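Local coordinates for protein 3-deoxy-d-manno-octulosonic-acid transferase (Acinetobacter baumannii, PDB 4BFC) that probably transfers Kdo sugar from CMP-Kdo to a lipid A precursor during lipopolysaccharide assembly, the crystallised fragment being its C-terminal CMP-Kdo-binding domain, at residues Q32-Q35 with L39-R42; I27-Q32 with H99-G104; E54-L59 with F88-N93; P161-F164 with I169-E172. All coordinates share one frame; numbering follows the deposited sequence.

Contact 1 of 4, residues Q32-Q35 with L39-R42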
loop_
_atom_site.group_PDB
_atom_site.type_symbol
_atom_site.label_atom_id
_atom_site.label_comp_id
_atom_site.label_asym_id
_atom_site.label_seq_id
_atom_site.Cartn_x
_atom_site.Cartn_y
_atom_site.Cartn_z
ATOM N N GLN A 32 13.927 0.486 29.228
ATOM C CA GLN A 32 14.564 1.782 29.518
ATOM C C GLN A 32 13.539 2.910 29.551
ATOM O O GLN A 32 13.574 3.786 30.436
ATOM C CB GLN A 32 15.662 2.108 28.504
ATOM C CG GLN A 32 16.923 1.276 28.659
ATOM C CD GLN A 32 17.894 1.477 27.510
ATOM O OE1 GLN A 32 17.598 1.121 26.364
ATOM N NE2 GLN A 32 19.070 2.038 27.811
ATOM N N LEU A 33 12.610 2.888 28.597
ATOM C CA LEU A 33 11.642 3.956 28.482
ATOM C C LEU A 33 10.543 3.837 29.550
ATOM O O LEU A 33 10.029 4.853 29.999
ATOM C CB LEU A 33 11.024 3.971 27.085
ATOM C CG LEU A 33 11.877 4.351 25.878
ATOM C CD1 LEU A 33 10.961 4.317 24.667
ATOM C CD2 LEU A 33 12.425 5.787 25.948
ATOM N N HIS A 34 10.163 2.621 29.890
ATOM C CA HIS A 34 9.202 2.376 30.971
ATOM C C HIS A 34 9.683 3.041 32.239
ATOM O O HIS A 34 8.884 3.618 33.006
ATOM C CB HIS A 34 9.090 0.885 31.241
ATOM C CG HIS A 34 8.042 0.540 32.278
ATOM N ND1 HIS A 34 8.303 0.543 33.614
ATOM C CD2 HIS A 34 6.709 0.189 32.135
ATOM C CE1 HIS A 34 7.175 0.221 34.277
ATOM N NE2 HIS A 34 6.207 -0.001 33.370
ATOM N N GLN A 35 10.985 2.938 32.473
ATOM C CA GLN A 35 11.613 3.595 33.631
ATOM C C GLN A 35 11.721 5.133 33.501
ATOM O O GLN A 35 11.309 5.865 34.404
ATOM C CB GLN A 35 12.998 2.998 33.850
ATOM C CG GLN A 35 13.575 3.167 35.243
ATOM C CD GLN A 35 14.816 2.302 35.436
ATOM O OE1 GLN A 35 14.894 1.492 36.369
ATOM N NE2 GLN A 35 15.788 2.456 34.537
ATOM N N LEU A 39 6.280 5.021 33.547
ATOM C CA LEU A 39 5.027 4.411 33.090
ATOM C C LEU A 39 4.419 3.423 34.086
ATOM O O LEU A 39 3.317 2.927 33.834
ATOM C CB LEU A 39 5.187 3.701 31.734
ATOM C CG LEU A 39 5.676 4.669 30.662
ATOM C CD1 LEU A 39 5.666 3.822 29.369
ATOM C CD2 LEU A 39 4.768 5.884 30.488
ATOM N N GLU A 40 5.118 3.159 35.197
ATOM C CA GLU A 40 4.650 2.195 36.216
ATOM C C GLU A 40 3.245 2.577 36.714
ATOM O O GLU A 40 2.395 1.712 36.913
ATOM C CB GLU A 40 5.672 2.038 37.354
ATOM C CG GLU A 40 5.286 0.994 38.419
ATOM C CD GLU A 40 5.091 -0.438 37.883
ATOM O OE1 GLU A 40 5.865 -0.896 36.993
ATOM O OE2 GLU A 40 4.150 -1.131 38.373
ATOM N N ASN A 41 2.963 3.880 36.821
ATOM C CA ASN A 41 1.623 4.291 37.241
ATOM C C ASN A 41 0.809 4.941 36.125
ATOM O O ASN A 41 -0.024 5.836 36.365
ATOM C CB ASN A 41 1.679 5.203 38.480
ATOM C CG ASN A 41 2.517 4.617 39.596
ATOM O OD1 ASN A 41 2.170 3.595 40.190
ATOM N ND2 ASN A 41 3.640 5.261 39.877
ATOM N N ARG A 42 1.048 4.506 34.881
ATOM C CA ARG A 42 0.192 4.897 33.799
ATOM C C ARG A 42 -0.435 3.588 33.280
ATOM O O ARG A 42 0.138 2.465 33.493
ATOM C CB ARG A 42 0.996 5.516 32.631
ATOM C CG ARG A 42 1.784 6.784 32.984
ATOM C CD ARG A 42 0.839 7.854 33.501
ATOM N NE ARG A 42 -0.116 8.459 32.557
ATOM C CZ ARG A 42 0.148 9.448 31.712
ATOM N NH1 ARG A 42 1.395 9.970 31.655
ATOM N NH2 ARG A 42 -0.842 9.965 31.008
HETATM O O HOH W 1 8.034 3.416 35.688
#
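Two residues of the turn meet the H34 imidazole, L39 over one face and E40 at the edge. L39 supplies its CB for a CH-pi contact, 4.2 Å from the centroid of the H34 ring and 27° off the ring normal, which puts it above the CD2 side. At the edge, in the plane of the ring, E40 OE1 sits 3.2 Å from H34 CE1, and the carboxylate is turned steeply against the imidazole. If the ring is protonated, that carboxylate would be expected to steady its charge. H34 reaches over the turn because its CG stands anti to the backbone N (chi1 -176°). E40 bends at its second torsion, bringing OE1 back to the ring.

The backbone does the rest. L39 N donates to H34 O at 3.0 Å, a bond from residue i+5 back to i. A water then donates to the same H34 O at 2.8 Å and accepts from E40 N at 3.0 Å, so two donors grip this carbonyl oxygen. R42 N closes the turn on L39 O.

The contact ties the end of helix 24-36 to the loop leading into strand 43-50. L128 of helix 122-128 packs against both H34 and L39, while L124 touches L33. Farther along, the R42 guanidinium is held by the carbonyls of K71, L72, H108 and T111.

Contact 2 of 4, residues I27-Q32 with H99-G104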
loop_
_atom_site.group_PDB
_atom_site.type_symbol
_atom_site.label_atom_id
_atom_site.label_comp_id
_atom_site.label_asym_id
_atom_site.label_seq_id
_atom_site.Cartn_x
_atom_site.Cartn_y
_atom_site.Cartn_z
ATOM N N ILE A 27 12.501 -4.721 22.922
ATOM C CA ILE A 27 12.106 -5.173 24.255
ATOM C C ILE A 27 12.934 -4.491 25.367
ATOM O O ILE A 27 12.362 -4.019 26.347
ATOM C CB ILE A 27 12.113 -6.719 24.345
ATOM C CG1 ILE A 27 11.088 -7.285 23.342
ATOM C CG2 ILE A 27 11.824 -7.199 25.767
ATOM C CD1 ILE A 27 11.489 -8.601 22.687
ATOM N N LYS A 28 14.255 -4.402 25.209
ATOM C CA LYS A 28 15.091 -3.739 26.220
ATOM C C LYS A 28 15.042 -2.199 26.144
ATOM O O LYS A 28 15.223 -1.481 27.156
ATOM C CB LYS A 28 16.536 -4.262 26.138
ATOM C CG LYS A 28 17.622 -3.198 26.105
ATOM N N GLN A 29 14.826 -1.663 24.953
ATOM C CA GLN A 29 14.604 -0.235 24.881
ATOM C C GLN A 29 13.290 0.113 25.616
ATOM O O GLN A 29 13.195 1.148 26.269
ATOM C CB GLN A 29 14.544 0.229 23.437
ATOM C CG GLN A 29 14.264 1.705 23.316
ATOM C CD GLN A 29 14.267 2.171 21.883
ATOM O OE1 GLN A 29 14.226 3.375 21.607
ATOM N NE2 GLN A 29 14.313 1.210 20.956
ATOM N N ALA A 30 12.277 -0.747 25.480
ATOM C CA ALA A 30 10.994 -0.564 26.171
ATOM C C ALA A 30 11.168 -0.540 27.697
ATOM O O ALA A 30 10.515 0.242 28.391
ATOM C CB ALA A 30 10.023 -1.650 25.776
ATOM N N ALA A 31 12.029 -1.420 28.213
ATOM C CA ALA A 31 12.377 -1.397 29.630
ATOM C C ALA A 31 13.050 -0.075 30.059
ATOM O O ALA A 31 12.712 0.466 31.117
ATOM C CB ALA A 31 13.209 -2.627 29.996
ATOM N N GLN A 32 13.927 0.486 29.228
ATOM C CA GLN A 32 14.564 1.782 29.518
ATOM C C GLN A 32 13.539 2.910 29.551
ATOM O O GLN A 32 13.574 3.786 30.436
ATOM C CB GLN A 32 15.662 2.108 28.504
ATOM C CG GLN A 32 16.923 1.276 28.659
ATOM C CD GLN A 32 17.894 1.477 27.510
ATOM O OE1 GLN A 32 17.598 1.121 26.364
ATOM N NE2 GLN A 32 19.070 2.038 27.811
ATOM N N HIS A 99 1.963 14.561 22.476
ATOM C CA HIS A 99 3.407 14.612 22.271
ATOM C C HIS A 99 3.787 13.666 21.179
ATOM O O HIS A 99 3.044 12.683 20.855
ATOM C CB HIS A 99 4.122 14.355 23.584
ATOM C CG HIS A 99 3.766 15.380 24.620
ATOM N ND1 HIS A 99 3.955 16.722 24.427
ATOM C CD2 HIS A 99 3.087 15.247 25.820
ATOM C CE1 HIS A 99 3.462 17.386 25.511
ATOM N NE2 HIS A 99 2.933 16.487 26.342
ATOM N N ARG A 100 4.891 13.993 20.511
ATOM C CA ARG A 100 5.282 13.306 19.237
ATOM C C ARG A 100 6.660 12.683 19.258
ATOM O O ARG A 100 7.662 13.340 19.607
ATOM C CB ARG A 100 5.229 14.286 18.043
ATOM C CG ARG A 100 3.923 15.012 17.839
ATOM C CD ARG A 100 4.024 15.949 16.662
ATOM N NE ARG A 100 3.955 15.172 15.431
ATOM C CZ ARG A 100 3.497 15.648 14.238
ATOM N NH1 ARG A 100 3.087 16.915 14.085
ATOM N NH2 ARG A 100 3.398 14.813 13.176
ATOM N N ARG A 101 6.761 11.400 18.931
ATOM C CA ARG A 101 8.026 10.730 18.827
ATOM C C ARG A 101 8.920 11.483 17.815
ATOM O O ARG A 101 10.114 11.612 18.045
ATOM C CB ARG A 101 7.789 9.269 18.331
ATOM C CG ARG A 101 9.020 8.415 18.133
ATOM C CD ARG A 101 9.788 8.232 19.442
ATOM N NE ARG A 101 10.646 7.080 19.366
ATOM C CZ ARG A 101 11.444 6.706 20.360
ATOM N NH1 ARG A 101 11.505 7.464 21.445
ATOM N NH2 ARG A 101 12.181 5.614 20.227
ATOM N N SER A 102 8.330 11.974 16.729
ATOM C CA SER A 102 9.167 12.639 15.690
ATOM C C SER A 102 9.872 13.888 16.155
ATOM O O SER A 102 10.815 14.338 15.464
ATOM C CB SER A 102 8.338 13.002 14.477
ATOM O OG SER A 102 7.383 14.003 14.696
ATOM N N MET A 103 9.383 14.462 17.263
ATOM C CA MET A 103 9.998 15.667 17.853
ATOM C C MET A 103 10.878 15.338 19.055
ATOM O O MET A 103 11.272 16.240 19.841
ATOM C CB MET A 103 8.927 16.653 18.244
ATOM C CG MET A 103 8.067 17.117 17.093
ATOM S SD MET A 103 6.788 18.186 17.709
ATOM C CE MET A 103 7.666 19.397 18.729
ATOM N N GLY A 104 11.214 14.060 19.198
ATOM C CA GLY A 104 12.007 13.505 20.317
ATOM C C GLY A 104 11.291 13.728 21.637
ATOM O O GLY A 104 11.927 13.852 22.692
HETATM O O HOH W 2 14.121 6.675 22.655
#
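R101 reaches Q29 with the far end of its side chain alone. Starting at CB, the chain sets off with CG trans to N (chi1 179°), bends once, about the CB-CG bond, and then runs nearly straight through CD and NE to the guanidinium. None of its atoms touches helix segment 27-32 until NH2, which lies 3.3 Å from Q29 OE1. This is a weak hydrogen bond with an N-H...O angle of 139°; the oxygen lies at the guanidinium edge, near its plane, and the amide is tilted 41° against it. The other nitrogen, R101 NH1, donates to a water at 3.0 Å, and that water gives a weak, long bond to Q29 OE1. The glutamine comes from the opposite direction with its chain fully extended.

The stronger partner of R101 NH2 is E121 OE2, a salt bridge, so the glutamine adds only a weak bond to a nitrogen already paired with the glutamate.

It is a surface contact between helix 24-36 and the 3-10 turn after strand 98-100, bridged over the start of helix 122-128. L124 of that helix touches both Q29 and R101, W125 also meets R101, and Y114 of strand 113-115 lies against the arginine.

Contact 3 of 4, residues E54-L59 with F88-N93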
loop_
_atom_site.group_PDB
_atom_site.type_symbol
_atom_site.label_atom_id
_atom_site.label_comp_id
_atom_site.label_asym_id
_atom_site.label_seq_id
_atom_site.Cartn_x
_atom_site.Cartn_y
_atom_site.Cartn_z
ATOM N N GLU A 54 -10.474 5.521 12.002
ATOM C CA GLU A 54 -10.252 4.782 13.291
ATOM C C GLU A 54 -9.661 5.700 14.392
ATOM O O GLU A 54 -10.061 5.559 15.550
ATOM C CB GLU A 54 -9.362 3.582 13.110
ATOM C CG GLU A 54 -9.932 2.508 12.204
ATOM C CD GLU A 54 -8.993 1.318 12.035
ATOM O OE1 GLU A 54 -7.742 1.532 11.847
ATOM O OE2 GLU A 54 -9.457 0.167 12.142
ATOM N N GLU A 55 -8.658 6.545 14.077
ATOM C CA GLU A 55 -8.082 7.456 15.069
ATOM C C GLU A 55 -9.160 8.416 15.601
ATOM O O GLU A 55 -9.295 8.497 16.850
ATOM C CB GLU A 55 -6.882 8.251 14.600
ATOM C CG GLU A 55 -5.694 7.433 14.023
ATOM C CD GLU A 55 -5.802 7.306 12.523
ATOM O OE1 GLU A 55 -6.705 7.892 11.860
ATOM O OE2 GLU A 55 -4.942 6.613 11.959
ATOM N N GLN A 56 -9.872 9.097 14.696
ATOM C CA GLN A 56 -10.966 9.989 15.081
ATOM C C GLN A 56 -11.958 9.225 15.996
ATOM O O GLN A 56 -12.284 9.726 17.120
ATOM C CB GLN A 56 -11.643 10.533 13.836
ATOM C CG GLN A 56 -12.811 11.457 14.139
ATOM C CD GLN A 56 -12.311 12.753 14.716
ATOM O OE1 GLN A 56 -11.424 13.378 14.152
ATOM N NE2 GLN A 56 -12.870 13.163 15.864
ATOM N N GLN A 57 -12.443 8.063 15.530
ATOM C CA GLN A 57 -13.540 7.356 16.227
ATOM C C GLN A 57 -13.142 6.833 17.581
ATOM O O GLN A 57 -13.900 6.999 18.579
ATOM C CB GLN A 57 -14.178 6.237 15.396
ATOM C CG GLN A 57 -14.842 6.708 14.078
ATOM C CD GLN A 57 -15.462 5.576 13.288
ATOM O OE1 GLN A 57 -16.325 5.820 12.437
ATOM N NE2 GLN A 57 -15.014 4.370 13.492
ATOM N N ILE A 58 -11.984 6.187 17.677
ATOM C CA ILE A 58 -11.514 5.648 18.960
ATOM C C ILE A 58 -11.094 6.779 19.921
ATOM O O ILE A 58 -11.464 6.735 21.110
ATOM C CB ILE A 58 -10.361 4.613 18.776
ATOM C CG1 ILE A 58 -10.911 3.380 18.037
ATOM C CG2 ILE A 58 -9.793 4.226 20.111
ATOM C CD1 ILE A 58 -9.841 2.503 17.463
ATOM N N LEU A 59 -10.303 7.760 19.461
ATOM C CA LEU A 59 -9.928 8.879 20.345
ATOM C C LEU A 59 -11.161 9.648 20.855
ATOM O O LEU A 59 -11.151 10.048 22.040
ATOM C CB LEU A 59 -8.918 9.843 19.777
ATOM C CG LEU A 59 -7.613 9.114 19.471
ATOM C CD1 LEU A 59 -6.763 10.090 18.640
ATOM C CD2 LEU A 59 -6.892 8.672 20.738
ATOM N N PHE A 88 -1.935 14.007 13.940
ATOM C CA PHE A 88 -1.666 15.054 14.900
ATOM C C PHE A 88 -2.844 16.052 14.903
ATOM O O PHE A 88 -3.366 16.378 16.007
ATOM C CB PHE A 88 -0.311 15.727 14.647
ATOM C CG PHE A 88 0.039 16.703 15.749
ATOM C CD1 PHE A 88 0.346 16.225 17.023
ATOM C CD2 PHE A 88 0.029 18.082 15.499
ATOM C CE1 PHE A 88 0.679 17.097 18.050
ATOM C CE2 PHE A 88 0.344 18.968 16.520
ATOM C CZ PHE A 88 0.656 18.475 17.803
ATOM N N GLU A 89 -3.291 16.494 13.730
ATOM C CA GLU A 89 -4.446 17.414 13.664
ATOM C C GLU A 89 -5.745 16.877 14.274
ATOM O O GLU A 89 -6.499 17.629 14.896
ATOM C CB GLU A 89 -4.704 17.929 12.276
ATOM C CG GLU A 89 -3.592 18.761 11.720
ATOM C CD GLU A 89 -3.299 19.950 12.595
ATOM O OE1 GLU A 89 -4.232 20.726 12.901
ATOM O OE2 GLU A 89 -2.127 20.080 13.001
ATOM N N ILE A 90 -6.012 15.590 14.085
ATOM C CA ILE A 90 -7.160 14.898 14.706
ATOM C C ILE A 90 -7.070 15.024 16.217
ATOM O O ILE A 90 -8.064 15.366 16.881
ATOM C CB ILE A 90 -7.225 13.423 14.257
ATOM C CG1 ILE A 90 -7.562 13.336 12.762
ATOM C CG2 ILE A 90 -8.199 12.614 15.117
ATOM C CD1 ILE A 90 -7.405 11.919 12.156
ATOM N N CYS A 91 -5.876 14.757 16.762
ATOM C CA CYS A 91 -5.625 14.808 18.228
ATOM C C CYS A 91 -5.818 16.225 18.752
ATOM O O CYS A 91 -6.475 16.426 19.782
ATOM C CB CYS A 91 -4.188 14.343 18.496
ATOM S SG CYS A 91 -3.958 12.592 18.156
ATOM N N GLN A 92 -5.197 17.178 18.052
ATOM C CA GLN A 92 -5.309 18.606 18.397
ATOM C C GLN A 92 -6.726 19.111 18.433
ATOM O O GLN A 92 -7.069 19.863 19.363
ATOM C CB GLN A 92 -4.486 19.442 17.441
ATOM C CG GLN A 92 -2.971 19.312 17.665
ATOM C CD GLN A 92 -2.502 19.539 19.086
ATOM O OE1 GLN A 92 -2.424 18.614 19.900
ATOM N NE2 GLN A 92 -2.165 20.774 19.390
ATOM N N ASN A 93 -7.536 18.715 17.465
ATOM C CA ASN A 93 -8.950 19.116 17.394
ATOM C C ASN A 93 -9.828 18.519 18.469
ATOM O O ASN A 93 -10.883 19.055 18.804
ATOM C CB ASN A 93 -9.514 18.844 16.021
ATOM C CG ASN A 93 -9.019 19.861 15.001
ATOM O OD1 ASN A 93 -8.206 20.742 15.327
ATOM N ND2 ASN A 93 -9.506 19.758 13.777
HETATM O O HOH W 3 -10.485 15.448 15.552
#
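Helix segments 54-59 and 88-93 run in nearly the same direction, their axes 9.8 Å apart at closest approach and crossing at -26°, with Q56 opposite I90 and L59 opposite C91. I90 carries most of the contact. Its CG2 presses against the Q56 backbone at CA (3.8 Å) and against Q56 OE1 (3.5 Å). The other branch ends in I90 CD1, which meets E55 OE1 at 4.1 Å, the glutamate crossing it at about a right angle. A turn further along helix 54-68, L59 CD1 packs at 3.8 Å on SG of C91, the residue after I90.

The polar atoms that line I90 have partners of their own. A water donates to Q56 OE1 at 2.7 Å and to I90 O at 2.8 Å, bridging the helices. Q56 NE2 turns to E60 of its own helix. E55, though buried, is satisfied by T50 and by a salt bridge to R83.

Both helices are crossover helices of the parallel sheet, consistent with the Rossmann-like domain of a GT-B glycosyltransferase. The side chains of E55 and L59 pack on strand 72-78, at V76, P78 and C74; C91 reaches T98 of strand 98-100. On the outer side, T168 of the second subunit packs on I90.

Contact 4 of 4, residues P161-F164 with I169-E172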
loop_
_atom_site.group_PDB
_atom_site.type_symbol
_atom_site.label_atom_id
_atom_site.label_comp_id
_atom_site.label_asym_id
_atom_site.label_seq_id
_atom_site.Cartn_x
_atom_site.Cartn_y
_atom_site.Cartn_z
ATOM N N PRO A 161 -14.295 -5.780 13.129
ATOM C CA PRO A 161 -14.900 -6.963 12.484
ATOM C C PRO A 161 -14.344 -7.221 11.091
ATOM O O PRO A 161 -14.441 -8.368 10.584
ATOM C CB PRO A 161 -16.391 -6.595 12.403
ATOM C CG PRO A 161 -16.534 -5.204 12.852
ATOM C CD PRO A 161 -15.193 -4.631 13.213
ATOM N N ARG A 162 -13.733 -6.171 10.495
ATOM C CA ARG A 162 -13.179 -6.306 9.104
ATOM C C ARG A 162 -11.691 -6.714 9.095
ATOM O O ARG A 162 -10.796 -5.876 8.938
ATOM C CB ARG A 162 -13.545 -5.105 8.275
ATOM C CG ARG A 162 -15.063 -5.090 7.953
ATOM C CD ARG A 162 -15.516 -3.690 7.626
ATOM N NE ARG A 162 -15.494 -2.687 8.726
ATOM C CZ ARG A 162 -16.448 -2.553 9.654
ATOM N NH1 ARG A 162 -17.477 -3.405 9.624
ATOM N NH2 ARG A 162 -16.372 -1.626 10.646
ATOM N N TYR A 163 -11.464 -8.011 9.310
ATOM C CA TYR A 163 -10.118 -8.572 9.480
ATOM C C TYR A 163 -9.776 -9.625 8.430
ATOM O O TYR A 163 -8.938 -10.427 8.637
ATOM C CB TYR A 163 -9.911 -9.104 10.913
ATOM C CG TYR A 163 -10.899 -10.188 11.317
ATOM C CD1 TYR A 163 -10.691 -11.513 10.946
ATOM C CD2 TYR A 163 -12.044 -9.868 12.080
ATOM C CE1 TYR A 163 -11.600 -12.493 11.331
ATOM C CE2 TYR A 163 -12.952 -10.848 12.459
ATOM C CZ TYR A 163 -12.694 -12.150 12.097
ATOM O OH TYR A 163 -13.569 -13.141 12.450
ATOM N N PHE A 164 -10.478 -9.590 7.324
ATOM C CA PHE A 164 -10.474 -10.697 6.310
ATOM C C PHE A 164 -9.121 -10.947 5.651
ATOM O O PHE A 164 -8.828 -12.098 5.208
ATOM C CB PHE A 164 -11.580 -10.476 5.291
ATOM C CG PHE A 164 -11.593 -9.117 4.699
ATOM C CD1 PHE A 164 -10.726 -8.780 3.610
ATOM C CD2 PHE A 164 -12.448 -8.140 5.201
ATOM C CE1 PHE A 164 -10.775 -7.513 3.058
ATOM C CE2 PHE A 164 -12.487 -6.870 4.634
ATOM C CZ PHE A 164 -11.649 -6.577 3.571
ATOM N N ILE A 169 -5.872 -16.641 10.696
ATOM C CA ILE A 169 -5.180 -16.466 11.987
ATOM C C ILE A 169 -6.109 -15.865 13.023
ATOM O O ILE A 169 -6.108 -16.358 14.175
ATOM C CB ILE A 169 -3.896 -15.614 11.853
ATOM C CG1 ILE A 169 -2.709 -16.408 11.291
ATOM C CG2 ILE A 169 -3.436 -14.993 13.204
ATOM C CD1 ILE A 169 -1.589 -15.459 10.845
ATOM N N VAL A 170 -6.875 -14.838 12.670
ATOM C CA VAL A 170 -7.793 -14.218 13.672
ATOM C C VAL A 170 -8.816 -15.285 14.129
ATOM O O VAL A 170 -8.984 -15.483 15.327
ATOM C CB VAL A 170 -8.486 -12.964 13.144
ATOM C CG1 VAL A 170 -9.531 -12.411 14.116
ATOM C CG2 VAL A 170 -7.442 -11.878 12.989
ATOM N N ASP A 171 -9.423 -16.028 13.193
ATOM C CA ASP A 171 -10.330 -17.151 13.612
ATOM C C ASP A 171 -9.670 -18.200 14.503
ATOM O O ASP A 171 -10.311 -18.682 15.440
ATOM C CB ASP A 171 -11.000 -17.812 12.420
ATOM C CG ASP A 171 -12.017 -16.929 11.755
ATOM O OD1 ASP A 171 -12.459 -15.934 12.359
ATOM O OD2 ASP A 171 -12.372 -17.236 10.611
ATOM N N GLU A 172 -8.414 -18.541 14.282
ATOM C CA GLU A 172 -7.738 -19.486 15.191
ATOM C C GLU A 172 -7.743 -18.924 16.634
ATOM O O GLU A 172 -7.912 -19.657 17.622
ATOM C CB GLU A 172 -6.291 -19.682 14.786
ATOM C CG GLU A 172 -6.051 -20.614 13.610
ATOM C CD GLU A 172 -4.639 -20.527 13.043
ATOM O OE1 GLU A 172 -3.759 -19.837 13.620
ATOM O OE2 GLU A 172 -4.402 -21.137 11.990
#
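Y163 and V170 make the apolar part of the contact. V170 CG1 lies over one face of the phenol ring, 3.5 Å from its centroid and 16° off the normal, a close CH-pi contact. V170 CB comes to 3.4 Å from Y163 CD1, at the rim of the ring, so the valine covers the ring from its middle out to the CD1-CE1 edge. The tyrosine gets there with CG tucked between its backbone N and carbonyl carbon (chi1 59°), which turns the ring toward the helix. V170 is packed further by I147.

The polar part is at the end of the ring. Y163 OH is 3.0 Å from D171 OD1, which sits near the plane of the ring, while the carboxylate stands almost perpendicular to that plane. The second oxygen, D171 OD2, accepts from Q167 NE2 of the same helix, and this partner steadies the carboxylate.

Between subunits, I169 N is hydrogen-bonded to E86 OE1 of the third subunit, and E172 lies close to the like-charged E89 of that subunit.

Taken together, one aromatic residue uses its face for a hydrophobic partner and its hydroxyl end for a polar one. The close valine contact is consistent with van der Waals packing holding the loop against helix 167-175, with the hydroxyl-carboxylate approach perhaps helping to hold the ring in place.

Overall arrangement
From the N terminus, helix 24-36 opens two loops. Contact 1 closes the short one, turning the helix into the start of strand 43-50. Contact 2, which shares Q32 with it, closes a far longer one that ends just after strand 98-100 and takes in contact 1 and, farther on, contact 3, the pairing of helices 54-68 and 84-93. Contacts 2 and 3 also touch, R100 lying against F88. Contact 4 comes later and separately, a short closure joining the loop after strand 157-159 to helix 167-175, across the chain's centre from contacts 1 and 2. None cross. Contacts 3 and 4 approach within about 7 Å at their nearest atoms, and both border neighbouring subunits.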